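Local coordinates for protein D-aminoacid aminotransferase-like PLP-dependent enzyme (Haemophilus somnus, PDB 3CEB) that probably acts as a pyridoxal-phosphate-dependent enzyme of the class IV aminotransferase family, perhaps as a 4-amino-4-deoxychorismate lyase, at residues Gln17-Glu29 / Leu41-His53. Numbering follows the deposited sequence.
Sequences QAKNISYHQQRYE and LQPFDLAKIIAKH. With SO4 (sulfate ion), chain C.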
# COMPACT_ATOMS: atom_id res chain seq x y z
N GLN A 17 15.06 7.55 -8.78
CA GLN A 17 15.23 6.14 -8.42
C GLN A 17 13.88 5.46 -8.16
O GLN A 17 12.97 6.05 -7.60
CB GLN A 17 16.06 5.97 -7.16
CG GLN A 17 17.47 6.52 -7.18
CD GLN A 17 17.96 6.69 -5.75
OE1 GLN A 17 17.40 6.07 -4.82
NE2 GLN A 17 18.94 7.56 -5.54
N ALA A 18 13.78 4.21 -8.56
CA ALA A 18 12.64 3.38 -8.21
C ALA A 18 12.84 3.08 -6.74
O ALA A 18 13.94 2.80 -6.31
CB ALA A 18 12.63 2.08 -9.04
N LYS A 19 11.79 3.15 -5.95
CA LYS A 19 11.91 2.95 -4.50
C LYS A 19 11.41 1.61 -3.98
O LYS A 19 10.37 1.11 -4.42
CB LYS A 19 11.13 4.04 -3.79
CG LYS A 19 11.66 5.43 -4.03
CD LYS A 19 13.12 5.53 -3.62
CE LYS A 19 13.39 6.90 -3.10
NZ LYS A 19 14.81 7.10 -2.66
N ASN A 20 12.14 1.07 -3.00
CA ASN A 20 11.72 -0.14 -2.26
C ASN A 20 11.43 -1.29 -3.18
O ASN A 20 10.56 -2.11 -2.92
CB ASN A 20 10.50 0.18 -1.41
CG ASN A 20 10.80 1.22 -0.33
OD1 ASN A 20 11.93 1.34 0.15
ND2 ASN A 20 9.78 1.96 0.06
N ILE A 21 12.20 -1.36 -4.25
CA ILE A 21 11.95 -2.33 -5.30
C ILE A 21 12.00 -3.76 -4.75
O ILE A 21 11.13 -4.56 -5.07
CB ILE A 21 12.88 -2.14 -6.59
CG1 ILE A 21 12.17 -2.73 -7.79
CG2 ILE A 21 14.28 -2.74 -6.40
CD1 ILE A 21 10.83 -2.08 -7.97
N SER A 22 12.94 -4.10 -3.89
CA SER A 22 12.96 -5.50 -3.48
C SER A 22 11.77 -5.86 -2.63
O SER A 22 11.42 -7.03 -2.51
CB SER A 22 14.23 -5.84 -2.74
OG SER A 22 14.30 -5.08 -1.61
N TYR A 23 11.14 -4.85 -2.04
CA TYR A 23 9.98 -5.09 -1.17
C TYR A 23 8.81 -5.42 -2.04
O TYR A 23 7.96 -6.27 -1.71
CB TYR A 23 9.66 -3.91 -0.26
CG TYR A 23 10.66 -3.77 0.86
CD1 TYR A 23 11.82 -3.01 0.71
CD2 TYR A 23 10.46 -4.42 2.05
CE1 TYR A 23 12.74 -2.89 1.77
CE2 TYR A 23 11.37 -4.31 3.08
CZ TYR A 23 12.51 -3.55 2.93
OH TYR A 23 13.40 -3.47 3.99
N HIS A 24 8.81 -4.80 -3.20
CA HIS A 24 7.75 -5.01 -4.14
C HIS A 24 7.92 -6.39 -4.74
O HIS A 24 6.96 -7.13 -4.91
CB HIS A 24 7.76 -3.93 -5.21
CG HIS A 24 7.21 -2.61 -4.75
ND1 HIS A 24 5.86 -2.37 -4.59
CD2 HIS A 24 7.83 -1.43 -4.46
CE1 HIS A 24 5.68 -1.12 -4.20
NE2 HIS A 24 6.86 -0.53 -4.10
N GLN A 25 9.15 -6.74 -5.07
CA GLN A 25 9.41 -8.06 -5.66
C GLN A 25 8.98 -9.15 -4.68
O GLN A 25 8.41 -10.13 -5.10
CB GLN A 25 10.90 -8.23 -6.01
CG GLN A 25 11.27 -9.59 -6.71
CD GLN A 25 10.80 -9.62 -8.15
OE1 GLN A 25 10.79 -8.57 -8.82
NE2 GLN A 25 10.39 -10.83 -8.63
N GLN A 26 9.20 -8.95 -3.37
CA GLN A 26 8.89 -9.99 -2.39
C GLN A 26 7.41 -10.25 -2.32
O GLN A 26 7.00 -11.41 -2.31
CB GLN A 26 9.31 -9.68 -0.94
CG GLN A 26 10.75 -9.61 -0.69
CD GLN A 26 11.06 -9.43 0.82
OE1 GLN A 26 11.70 -8.43 1.24
NE2 GLN A 26 10.59 -10.39 1.65
N ARG A 27 6.64 -9.16 -2.23
CA ARG A 27 5.19 -9.24 -2.12
C ARG A 27 4.63 -9.83 -3.38
O ARG A 27 3.72 -10.67 -3.36
CB ARG A 27 4.53 -7.88 -1.87
CG ARG A 27 3.03 -7.98 -1.68
CD ARG A 27 2.37 -6.74 -1.21
NE ARG A 27 2.54 -5.65 -2.15
CZ ARG A 27 2.19 -4.39 -1.92
NH1 ARG A 27 1.60 -4.05 -0.78
NH2 ARG A 27 2.43 -3.47 -2.85
N TYR A 28 5.19 -9.39 -4.49
CA TYR A 28 4.79 -9.93 -5.78
C TYR A 28 4.93 -11.47 -5.76
O TYR A 28 3.99 -12.18 -6.11
CB TYR A 28 5.57 -9.27 -6.92
CG TYR A 28 5.56 -9.96 -8.25
CD1 TYR A 28 4.38 -10.23 -8.91
CD2 TYR A 28 6.75 -10.31 -8.89
CE1 TYR A 28 4.38 -10.85 -10.12
CE2 TYR A 28 6.75 -10.92 -10.10
CZ TYR A 28 5.57 -11.20 -10.72
OH TYR A 28 5.54 -11.81 -11.96
N GLU A 29 6.05 -11.99 -5.31
CA GLU A 29 6.20 -13.45 -5.37
C GLU A 29 5.31 -14.17 -4.35
O GLU A 29 4.78 -15.25 -4.61
CB GLU A 29 7.67 -13.88 -5.17
CG GLU A 29 8.66 -13.10 -6.05
CD GLU A 29 10.03 -13.73 -6.22
OE1 GLU A 29 10.28 -14.84 -5.62
OE2 GLU A 29 10.84 -13.13 -6.98
N LEU A 41 5.33 -21.12 -11.47
CA LEU A 41 5.48 -19.89 -12.26
C LEU A 41 6.89 -19.37 -12.46
O LEU A 41 7.77 -19.72 -11.74
CB LEU A 41 4.65 -18.80 -11.61
CG LEU A 41 3.16 -19.14 -11.51
CD1 LEU A 41 2.46 -17.93 -11.01
CD2 LEU A 41 2.54 -19.65 -12.87
N GLN A 42 7.08 -18.50 -13.44
CA GLN A 42 8.39 -17.81 -13.59
C GLN A 42 8.17 -16.37 -13.29
O GLN A 42 7.72 -15.66 -14.13
CB GLN A 42 8.87 -17.82 -15.03
CG GLN A 42 8.42 -19.06 -15.78
CD GLN A 42 9.36 -20.21 -15.52
OE1 GLN A 42 10.53 -20.14 -15.93
NE2 GLN A 42 8.87 -21.28 -14.83
N PRO A 43 8.47 -15.91 -12.10
CA PRO A 43 8.07 -14.53 -11.91
C PRO A 43 8.87 -13.47 -12.68
O PRO A 43 10.03 -13.63 -12.93
CB PRO A 43 8.25 -14.32 -10.40
CG PRO A 43 8.87 -15.55 -9.86
CD PRO A 43 8.66 -16.64 -10.85
N PHE A 44 8.21 -12.39 -13.06
CA PHE A 44 8.90 -11.28 -13.69
C PHE A 44 9.88 -10.64 -12.73
O PHE A 44 9.74 -10.72 -11.50
CB PHE A 44 7.86 -10.25 -14.16
CG PHE A 44 7.04 -10.74 -15.33
CD1 PHE A 44 7.63 -10.91 -16.55
CD2 PHE A 44 5.74 -11.12 -15.16
CE1 PHE A 44 6.92 -11.41 -17.60
CE2 PHE A 44 5.01 -11.63 -16.23
CZ PHE A 44 5.59 -11.78 -17.44
N ASP A 45 10.91 -10.03 -13.28
CA ASP A 45 11.85 -9.28 -12.44
C ASP A 45 11.40 -7.82 -12.52
O ASP A 45 11.64 -7.11 -13.50
CB ASP A 45 13.27 -9.50 -12.95
CG ASP A 45 14.32 -8.73 -12.18
OD1 ASP A 45 14.02 -7.71 -11.50
OD2 ASP A 45 15.48 -9.15 -12.31
N LEU A 46 10.67 -7.39 -11.50
CA LEU A 46 10.11 -6.05 -11.47
C LEU A 46 11.18 -4.96 -11.60
O LEU A 46 10.95 -3.94 -12.21
CB LEU A 46 9.32 -5.84 -10.17
CG LEU A 46 8.12 -6.76 -9.86
CD1 LEU A 46 7.30 -6.22 -8.65
CD2 LEU A 46 7.24 -6.92 -11.11
N ALA A 47 12.35 -5.15 -11.03
CA ALA A 47 13.40 -4.13 -11.14
C ALA A 47 13.77 -3.98 -12.61
O ALA A 47 13.92 -2.87 -13.10
CB ALA A 47 14.63 -4.49 -10.31
N LYS A 48 13.92 -5.10 -13.31
CA LYS A 48 14.31 -5.05 -14.73
C LYS A 48 13.25 -4.38 -15.63
O LYS A 48 13.61 -3.66 -16.55
CB LYS A 48 14.59 -6.42 -15.28
CG LYS A 48 15.82 -7.07 -14.71
CD LYS A 48 16.35 -8.24 -15.59
CE LYS A 48 17.47 -9.02 -14.88
NZ LYS A 48 18.01 -10.07 -15.78
N ILE A 49 11.98 -4.59 -15.32
CA ILE A 49 10.89 -4.02 -16.08
C ILE A 49 10.95 -2.50 -16.01
O ILE A 49 10.79 -1.81 -17.00
CB ILE A 49 9.51 -4.49 -15.56
CG1 ILE A 49 9.32 -5.95 -15.93
CG2 ILE A 49 8.37 -3.67 -16.25
CD1 ILE A 49 8.07 -6.62 -15.31
N ILE A 50 11.22 -2.01 -14.83
CA ILE A 50 11.25 -0.57 -14.59
C ILE A 50 12.49 0.04 -15.22
O ILE A 50 12.42 0.98 -16.00
CB ILE A 50 11.26 -0.28 -13.07
CG1 ILE A 50 9.94 -0.76 -12.44
CG2 ILE A 50 11.51 1.20 -12.78
CD1 ILE A 50 8.76 -0.16 -13.10
N ALA A 51 13.63 -0.52 -14.83
CA ALA A 51 14.94 -0.02 -15.26
C ALA A 51 14.96 0.19 -16.74
O ALA A 51 15.54 1.19 -17.21
CB ALA A 51 16.09 -0.97 -14.84
N LYS A 52 14.35 -0.73 -17.50
CA LYS A 52 14.45 -0.64 -18.97
C LYS A 52 13.55 0.47 -19.56
O LYS A 52 13.67 0.80 -20.73
CB LYS A 52 14.32 -1.98 -19.69
CG LYS A 52 13.00 -2.71 -19.65
CD LYS A 52 13.26 -4.10 -20.27
CE LYS A 52 12.07 -5.07 -20.14
NZ LYS A 52 12.40 -6.37 -20.82
N HIS A 53 12.72 1.10 -18.72
CA HIS A 53 12.03 2.32 -19.16
C HIS A 53 12.92 3.47 -18.73
O HIS A 53 12.68 4.15 -17.76
CB HIS A 53 10.60 2.37 -18.61
CG HIS A 53 9.71 1.31 -19.20
ND1 HIS A 53 9.78 -0.01 -18.81
CD2 HIS A 53 8.77 1.37 -20.17
CE1 HIS A 53 8.92 -0.72 -19.53
NE2 HIS A 53 8.30 0.09 -20.36
S SO4 C . 15.47 -1.84 -2.42
O1 SO4 C . 16.79 -2.29 -1.94
O2 SO4 C . 15.43 -0.36 -2.51
O3 SO4 C . 14.41 -2.33 -1.53
O4 SO4 C . 15.26 -2.40 -3.76
O HOH W 1 13.06 -7.09 -8.85
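Gln25 on helix 21-35 reaches across to the start of helix 46-51, joining two helices of the N-terminal part of the D-amino acid aminotransferase-like fold of this class IV aminotransferase family member. The axes of the segments 21-29 and 46-51 come within 10.1 Å, near the four-stranded antiparallel sheet that includes strand 7-14. The Gln25 chain leaves CB with CG anti to the backbone N (chi1 -177°) and then bends at chi2 (73°), which lays the terminal amide beside the chain entering the second helix. There Gln25 OE1 accepts from Leu46 N at 2.9 Å, in the carbonyl plane, while also touching CB and CG of Leu46 and taking a hydrogen bond from a water that in turn accepts from Ala47 N. Gln25 NE2 gives one hydrogen to Phe44 O (2.9 Å, 166°) and the other to Glu29 OE2, both nearly in the amide plane. With both ends engaged, the amide's rotation is fixed.

One turn on, the Tyr28 ring has Leu46 CD2 over one face, offset toward the rim, and Pro43 CB 3.7 Å from Tyr28 CE2; Tyr70 meets it edge-to-face. Toward the N-terminal end of helix 21-35, Ile21 CG1 rests on Ala47 CA and CB, and before it Ala18 CB meets Ile50 CG2. Elsewhere on this helix Arg27 is salt-bridged to Glu9 and makes a weak hydrogen bond through NH2 to phosphate oxygen OP2 of the pyridoxal-phosphate-modified lysine at position 103. Beside the Pro43 contact, Tyr28 OH accepts from Phe44 N at 2.9 Å and lies 3.3 Å from Phe44 CD2.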